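Local coordinates for glycosyl hydrolase BlGH5_18 (Bifidobacterium longum subsp. infantis, PDB 7LQX), which probably hydrolyses beta-mannosidic linkages in fragments of the N-glycan core, as a glycoside hydrolase of family 5, subfamily 18, at residues D184-L187 against A188-A192; V194-K198 against H199-H203. All blocks are in the same frame, centred on the assembly; numbering follows the deposited sequence. Where two conformers were deposited one is given.

How the contacts relate
Contacts 1 and 2 lie in series along the chain, with centres 12 Å apart. Contact 1 lies on the last turns of helix 180-191; contact 2 is the loop that follows it and the barrel strand 200-202. Together they form the second half of a beta-alpha-beta crossover that starts at the parallel neighbouring strand 155-159. Apolar packing joins them: L191 packs on the strand at A201 and L202, with L191 CD2 3.7 Å from L202 O, and L187 packs on H203 just after it, with L187 CD2 3.6 Å from H203 CB. A sulfate, probably from the crystallisation liquor, sits about 5 Å from the side chain of A185 in contact 1.

Contact 1 (D184-L187 against A188-A192); sequences DAWL and ADLLA
With chi1 at 178°, W186 carries its CG opposite its own backbone N, and the indole lies beside L190 one turn further along helix 180-191, an outer helix of the (beta/alpha)8 barrel. L190 was modelled in two conformers, and its ring contacts described here hold for one, in which both methyls meet the indole. L190 CD1 then stands over the five-membered ring of W186, 4.1 Å from the centroid and 23° off the normal, which is CH-pi geometry. L190 CD2 reaches the benzene half near the rim, at 3.8 Å from W186 CZ2. The indole also has partners on helix 132-149 and just before it: NE1 is hydrogen-bonded to E138, and F129 meets the ring edge-to-face. Putting an alanine at W186 would probably leave the L190 methyls without the face they pack on and E138 without its NE1 donor. On the same helix-helix interface, D189 OD1 forms a salt bridge with K139 NZ. Regular i to i+4 bonding fixes the spacing of these groups: A188 N to D184 O is 3.2 Å, D189 N to A185 O is 2.9 Å, and L190 N to W186 O is 3.1 Å. L187 and L191 repeat that spacing on the flank that meets the strand, where L187 CB is 4.4 Å from L191 CD1. Their backbone bond, L191 N to L187 O, measures 2.9 Å with an N-H...O angle of 166°.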
ATOM      1  N   ASP A 184      13.859  -9.967  20.099  1.00  9.91           N
ATOM      2  CA  ASP A 184      14.175  -9.438  21.424  1.00 10.87           C
ATOM      3  C   ASP A 184      14.764  -8.031  21.317  1.00 11.94           C
ATOM      4  O   ASP A 184      14.378  -7.114  22.054  1.00 13.06           O
ATOM      5  CB  ASP A 184      15.201 -10.332  22.129  1.00 12.44           C
ATOM      6  CG  ASP A 184      14.634 -11.651  22.612  1.00 13.91           C
ATOM      7  OD1 ASP A 184      13.412 -11.786  22.787  1.00 15.45           O
ATOM      8  OD2 ASP A 184      15.451 -12.563  22.871  1.00 20.02           O
ATOM      9  N   ALA A 185      15.743  -7.859  20.426  1.00 11.15           N
ATOM     10  CA  ALA A 185      16.436  -6.581  20.310  1.00 13.36           C
ATOM     11  C   ALA A 185      15.553  -5.544  19.637  1.00 11.11           C
ATOM     12  O   ALA A 185      15.551  -4.371  20.033  1.00 13.28           O
ATOM     13  CB  ALA A 185      17.727  -6.766  19.509  1.00 14.37           C
ATOM     14  N   TRP A 186      14.798  -5.962  18.618  1.00  9.94           N
ATOM     15  CA  TRP A 186      13.913  -5.053  17.898  1.00  9.49           C
ATOM     16  C   TRP A 186      12.851  -4.487  18.825  1.00 10.56           C
ATOM     17  O   TRP A 186      12.613  -3.275  18.853  1.00 10.62           O
ATOM     18  CB  TRP A 186      13.279  -5.818  16.730  1.00  9.87           C
ATOM     19  CG  TRP A 186      12.303  -5.013  15.928  1.00  9.09           C
ATOM     20  CD1 TRP A 186      12.591  -4.075  14.983  1.00 12.10           C
ATOM     21  CD2 TRP A 186      10.879  -5.068  16.021  1.00  8.63           C
ATOM     22  NE1 TRP A 186      11.430  -3.545  14.480  1.00 12.00           N
ATOM     23  CE2 TRP A 186      10.364  -4.140  15.098  1.00 11.12           C
ATOM     24  CE3 TRP A 186       9.986  -5.822  16.785  1.00 10.29           C
ATOM     25  CZ2 TRP A 186       8.993  -3.941  14.923  1.00 12.69           C
ATOM     26  CZ3 TRP A 186       8.627  -5.623  16.613  1.00 11.35           C
ATOM     27  CH2 TRP A 186       8.144  -4.690  15.689  1.00 12.44           C
ATOM     28  N   LEU A 187      12.208  -5.354  19.609  1.00  8.86           N
ATOM     29  CA  LEU A 187      11.223  -4.886  20.572  1.00  9.38           C
ATOM     30  C   LEU A 187      11.844  -3.910  21.559  1.00 10.95           C
ATOM     31  O   LEU A 187      11.307  -2.825  21.800  1.00 11.13           O
ATOM     32  CB  LEU A 187      10.618  -6.072  21.321  1.00 11.38           C
ATOM     33  CG  LEU A 187       9.649  -6.962  20.552  1.00  8.57           C
ATOM     34  CD1 LEU A 187       9.283  -8.198  21.364  1.00 10.91           C
ATOM     35  CD2 LEU A 187       8.403  -6.174  20.181  1.00  9.69           C
ATOM     36  N   ALA A 188      12.980  -4.282  22.152  1.00 11.44           N
ATOM     37  CA  ALA A 188      13.582  -3.412  23.155  1.00 11.65           C
ATOM     38  C   ALA A 188      13.934  -2.057  22.561  1.00 12.25           C
ATOM     39  O   ALA A 188      13.733  -1.017  23.202  1.00 14.07           O
ATOM     40  CB  ALA A 188      14.826  -4.072  23.749  1.00 13.49           C
ATOM     41  N   ASP A 189      14.460  -2.052  21.334  1.00 12.57           N
ATOM     42  CA  ASP A 189      14.896  -0.815  20.691  1.00 15.88           C
ATOM     43  C   ASP A 189      13.734   0.147  20.475  1.00 13.47           C
ATOM     44  O   ASP A 189      13.866   1.352  20.713  1.00 14.73           O
ATOM     45  CB  ASP A 189      15.571  -1.178  19.366  1.00 19.90           C
ATOM     46  CG  ASP A 189      16.379  -0.044  18.767  1.00 29.24           C
ATOM     47  OD1 ASP A 189      16.741   0.905  19.491  1.00 26.39           O
ATOM     48  OD2 ASP A 189      16.656  -0.113  17.550  1.00 29.94           O
ATOM     49  N   LEU A 190      12.585  -0.367  20.031  0.51 10.72           N
ATOM     50  CA  LEU A 190      11.440   0.505  19.776  0.51 11.01           C
ATOM     51  C   LEU A 190      10.737   0.908  21.068  0.51 10.85           C
ATOM     52  O   LEU A 190      10.291   2.055  21.199  0.51 11.63           O
ATOM     53  CB  LEU A 190      10.466  -0.174  18.812  0.51 11.34           C
ATOM     54  CG  LEU A 190      10.741   0.033  17.322  0.51 11.81           C
ATOM     55  CD1 LEU A 190      12.030  -0.630  16.869  0.51 14.21           C
ATOM     56  CD2 LEU A 190       9.564  -0.477  16.503  0.51 12.17           C
ATOM     57  N   LEU A 191      10.630  -0.010  22.034  1.00 10.04           N
ATOM     58  CA  LEU A 191       9.976   0.318  23.300  1.00 11.24           C
ATOM     59  C   LEU A 191      10.718   1.424  24.035  1.00 11.29           C
ATOM     60  O   LEU A 191      10.098   2.210  24.763  1.00 12.74           O
ATOM     61  CB  LEU A 191       9.874  -0.930  24.179  1.00 11.04           C
ATOM     62  CG  LEU A 191       8.940  -2.017  23.646  1.00 10.94           C
ATOM     63  CD1 LEU A 191       9.172  -3.309  24.409  1.00 12.23           C
ATOM     64  CD2 LEU A 191       7.467  -1.599  23.719  1.00 10.91           C
ATOM     65  N   ALA A 192      12.040   1.491  23.867  1.00 13.43           N
ATOM     66  CA  ALA A 192      12.867   2.458  24.571  1.00 12.75           C
ATOM     67  C   ALA A 192      12.596   3.890  24.148  1.00 12.98           C
ATOM     68  O   ALA A 192      13.049   4.815  24.827  1.00 14.95           O
ATOM     69  CB  ALA A 192      14.345   2.139  24.335  1.00 16.33           C
TER

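Contact 2 (V194-K198 against H199-H203); sequences VDRRK and HVALH
The chain leads from helix 180-191 into barrel strand 200-202 through a beta turn, 195-198, closed at D195 O, with an Asx turn at its start. H199 N reaches D195 O at 3.0 Å, in the carbonyl plane but bent at the hydrogen (143°). The same oxygen receives K198 N at 2.9 Å, the bond that closes the beta turn, so two donors curl the chain tightly just before the strand. A CA-H...O contact, R196 CA to H199 O at 3.2 Å, adds to the closure. In the Asx turn D195 OD1 accepts from R197 N at 3.1 Å, from the anti side and well out of the carboxylate plane. R197 also grips the carboxylate side-on: NE meets OD1 in the guanidinium plane, while the NH2 bond to OD2 is tilted from both planes. Apolar atoms join turn and strand, with V194 CB pointing toward A201 and lying 3.8 Å from A201 CB. CG and CD of R196 pass A201 CB, CD at 3.8 Å, and the bend at chi3 (69°) turns NE and the guanidinium aside; NH2 then forms a salt bridge with D227, whose other oxygen accepts from A201 N. H199 ND1 is hydrogen-bonded to Y146 OH of helix 132-149. Backbone bonds from V200 and L202 to strand 155-159 and L160 just beyond it complete the parallel pairing, as expected for a helix-to-strand connection in the (beta/alpha)8 barrel of family 5 glycoside hydrolases.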
ATOM      1  N   VAL A 194       9.761   5.308  24.289  1.00 15.30           N
ATOM      2  CA  VAL A 194       8.742   5.832  25.194  1.00 15.22           C
ATOM      3  C   VAL A 194       9.354   6.094  26.564  1.00 15.86           C
ATOM      4  O   VAL A 194      10.147   5.294  27.065  1.00 15.75           O
ATOM      5  CB  VAL A 194       7.589   4.818  25.307  1.00 13.47           C
ATOM      6  CG1 VAL A 194       6.529   5.284  26.304  1.00 15.68           C
ATOM      7  CG2 VAL A 194       6.968   4.561  23.941  1.00 13.94           C
ATOM      8  N   ASP A 195       8.969   7.205  27.191  1.00 14.21           N
ATOM      9  CA  ASP A 195       9.318   7.450  28.592  1.00 13.87           C
ATOM     10  C   ASP A 195       8.336   6.663  29.454  1.00 14.90           C
ATOM     11  O   ASP A 195       7.215   7.109  29.719  1.00 13.81           O
ATOM     12  CB  ASP A 195       9.291   8.938  28.921  1.00 15.36           C
ATOM     13  CG  ASP A 195       9.688   9.224  30.363  1.00 18.59           C
ATOM     14  OD1 ASP A 195       9.815   8.273  31.159  1.00 17.77           O
ATOM     15  OD2 ASP A 195       9.872  10.411  30.702  1.00 21.66           O
ATOM     16  N   ARG A 196       8.750   5.480  29.891  1.00 14.94           N
ATOM     17  CA  ARG A 196       7.852   4.570  30.598  1.00 15.17           C
ATOM     18  C   ARG A 196       7.584   4.989  32.035  1.00 15.43           C
ATOM     19  O   ARG A 196       6.743   4.369  32.693  1.00 15.43           O
ATOM     20  CB  ARG A 196       8.380   3.137  30.492  1.00 14.13           C
ATOM     21  CG  ARG A 196       8.306   2.646  29.047  1.00 12.85           C
ATOM     22  CD  ARG A 196       9.081   1.384  28.810  1.00 13.76           C
ATOM     23  NE  ARG A 196       8.470   0.248  29.475  1.00 12.54           N
ATOM     24  CZ  ARG A 196       8.959  -0.985  29.423  1.00 13.26           C
ATOM     25  NH1 ARG A 196      10.063  -1.220  28.725  1.00 14.88           N
ATOM     26  NH2 ARG A 196       8.350  -1.969  30.062  1.00 13.11           N
ATOM     27  N   ARG A 197       8.228   6.049  32.521  1.00 17.10           N
ATOM     28  CA  ARG A 197       7.776   6.652  33.765  1.00 17.22           C
ATOM     29  C   ARG A 197       6.465   7.405  33.582  1.00 21.51           C
ATOM     30  O   ARG A 197       5.741   7.616  34.560  1.00 20.74           O
ATOM     31  CB  ARG A 197       8.830   7.618  34.295  1.00 18.19           C
ATOM     32  CG  ARG A 197      10.194   6.991  34.521  1.00 23.79           C
ATOM     33  CD  ARG A 197      11.239   8.073  34.781  1.00 33.89           C
ATOM     34  NE  ARG A 197      11.282   9.035  33.683  1.00 39.54           N
ATOM     35  CZ  ARG A 197      11.871  10.226  33.741  1.00 45.74           C
ATOM     36  NH1 ARG A 197      12.475  10.623  34.852  1.00 44.67           N
ATOM     37  NH2 ARG A 197      11.848  11.024  32.683  1.00 44.22           N
ATOM     38  N   LYS A 198       6.140   7.806  32.350  1.00 15.21           N
ATOM     39  CA  LYS A 198       4.963   8.623  32.091  1.00 16.21           C
ATOM     40  C   LYS A 198       3.891   7.932  31.265  1.00 13.50           C
ATOM     41  O   LYS A 198       2.718   8.290  31.390  1.00 16.13           O
ATOM     42  CB  LYS A 198       5.360   9.904  31.345  1.00 17.87           C
ATOM     43  CG  LYS A 198       6.305  10.808  32.109  1.00 20.36           C
ATOM     44  CD  LYS A 198       6.753  11.964  31.225  1.00 24.53           C
ATOM     45  CE  LYS A 198       7.612  12.964  31.977  1.00 32.32           C
ATOM     46  NZ  LYS A 198       7.747  14.236  31.205  1.00 47.27           N
ATOM     47  N   HIS A 199       4.262   6.952  30.437  1.00 12.64           N
ATOM     48  CA  HIS A 199       3.350   6.313  29.499  1.00 12.22           C
ATOM     49  C   HIS A 199       3.726   4.848  29.352  1.00 11.31           C
ATOM     50  O   HIS A 199       4.894   4.481  29.494  1.00 13.85           O
ATOM     51  CB  HIS A 199       3.434   6.990  28.124  1.00 10.81           C
ATOM     52  CG  HIS A 199       3.100   8.443  28.160  1.00 11.31           C
ATOM     53  ND1 HIS A 199       4.053   9.435  28.066  1.00 12.12           N
ATOM     54  CD2 HIS A 199       1.910   9.074  28.286  1.00 13.17           C
ATOM     55  CE1 HIS A 199       3.465  10.614  28.152  1.00 12.69           C
ATOM     56  NE2 HIS A 199       2.164  10.421  28.283  1.00 12.27           N
ATOM     57  N   VAL A 200       2.737   4.011  29.075  1.00 10.01           N
ATOM     58  CA  VAL A 200       3.029   2.605  28.831  1.00 10.24           C
ATOM     59  C   VAL A 200       3.604   2.426  27.431  1.00  8.87           C
ATOM     60  O   VAL A 200       3.293   3.165  26.486  1.00  9.87           O
ATOM     61  CB  VAL A 200       1.817   1.676  29.058  1.00 10.49           C
ATOM     62  CG1 VAL A 200       1.369   1.736  30.526  1.00 12.97           C
ATOM     63  CG2 VAL A 200       0.677   1.985  28.108  1.00 12.08           C
ATOM     64  N   ALA A 201       4.462   1.417  27.319  1.00  8.20           N
ATOM     65  CA  ALA A 201       5.011   0.936  26.060  1.00  9.12           C
ATOM     66  C   ALA A 201       4.725  -0.554  26.000  1.00  7.47           C
ATOM     67  O   ALA A 201       5.134  -1.303  26.893  1.00  8.61           O
ATOM     68  CB  ALA A 201       6.517   1.193  25.994  1.00 11.42           C
ATOM     69  N   LEU A 202       4.033  -0.976  24.945  1.00  8.08           N
ATOM     70  CA  LEU A 202       3.527  -2.328  24.815  1.00  6.80           C
ATOM     71  C   LEU A 202       3.834  -2.869  23.428  1.00  6.50           C
ATOM     72  O   LEU A 202       4.072  -2.116  22.478  1.00  7.12           O
ATOM     73  CB  LEU A 202       1.991  -2.364  24.959  1.00  7.62           C
ATOM     74  CG  LEU A 202       1.437  -1.613  26.163  1.00  7.45           C
ATOM     75  CD1 LEU A 202      -0.064  -1.453  26.095  1.00  9.94           C
ATOM     76  CD2 LEU A 202       1.811  -2.322  27.448  1.00  9.63           C
ATOM     77  N   HIS A 203       3.772  -4.191  23.303  1.00  6.38           N
ATOM     78  CA  HIS A 203       3.770  -4.830  21.989  1.00  6.61           C
ATOM     79  C   HIS A 203       2.643  -5.855  21.950  1.00  6.56           C
ATOM     80  O   HIS A 203       2.155  -6.312  22.987  1.00  7.63           O
ATOM     81  CB  HIS A 203       5.132  -5.437  21.615  1.00  6.89           C
ATOM     82  CG  HIS A 203       5.562  -6.554  22.499  1.00  6.95           C
ATOM     83  ND1 HIS A 203       5.444  -7.877  22.130  1.00  7.39           N
ATOM     84  CD2 HIS A 203       6.107  -6.552  23.738  1.00  7.61           C
ATOM     85  CE1 HIS A 203       5.890  -8.643  23.107  1.00  7.89           C
ATOM     86  NE2 HIS A 203       6.289  -7.865  24.097  1.00  7.68           N
TER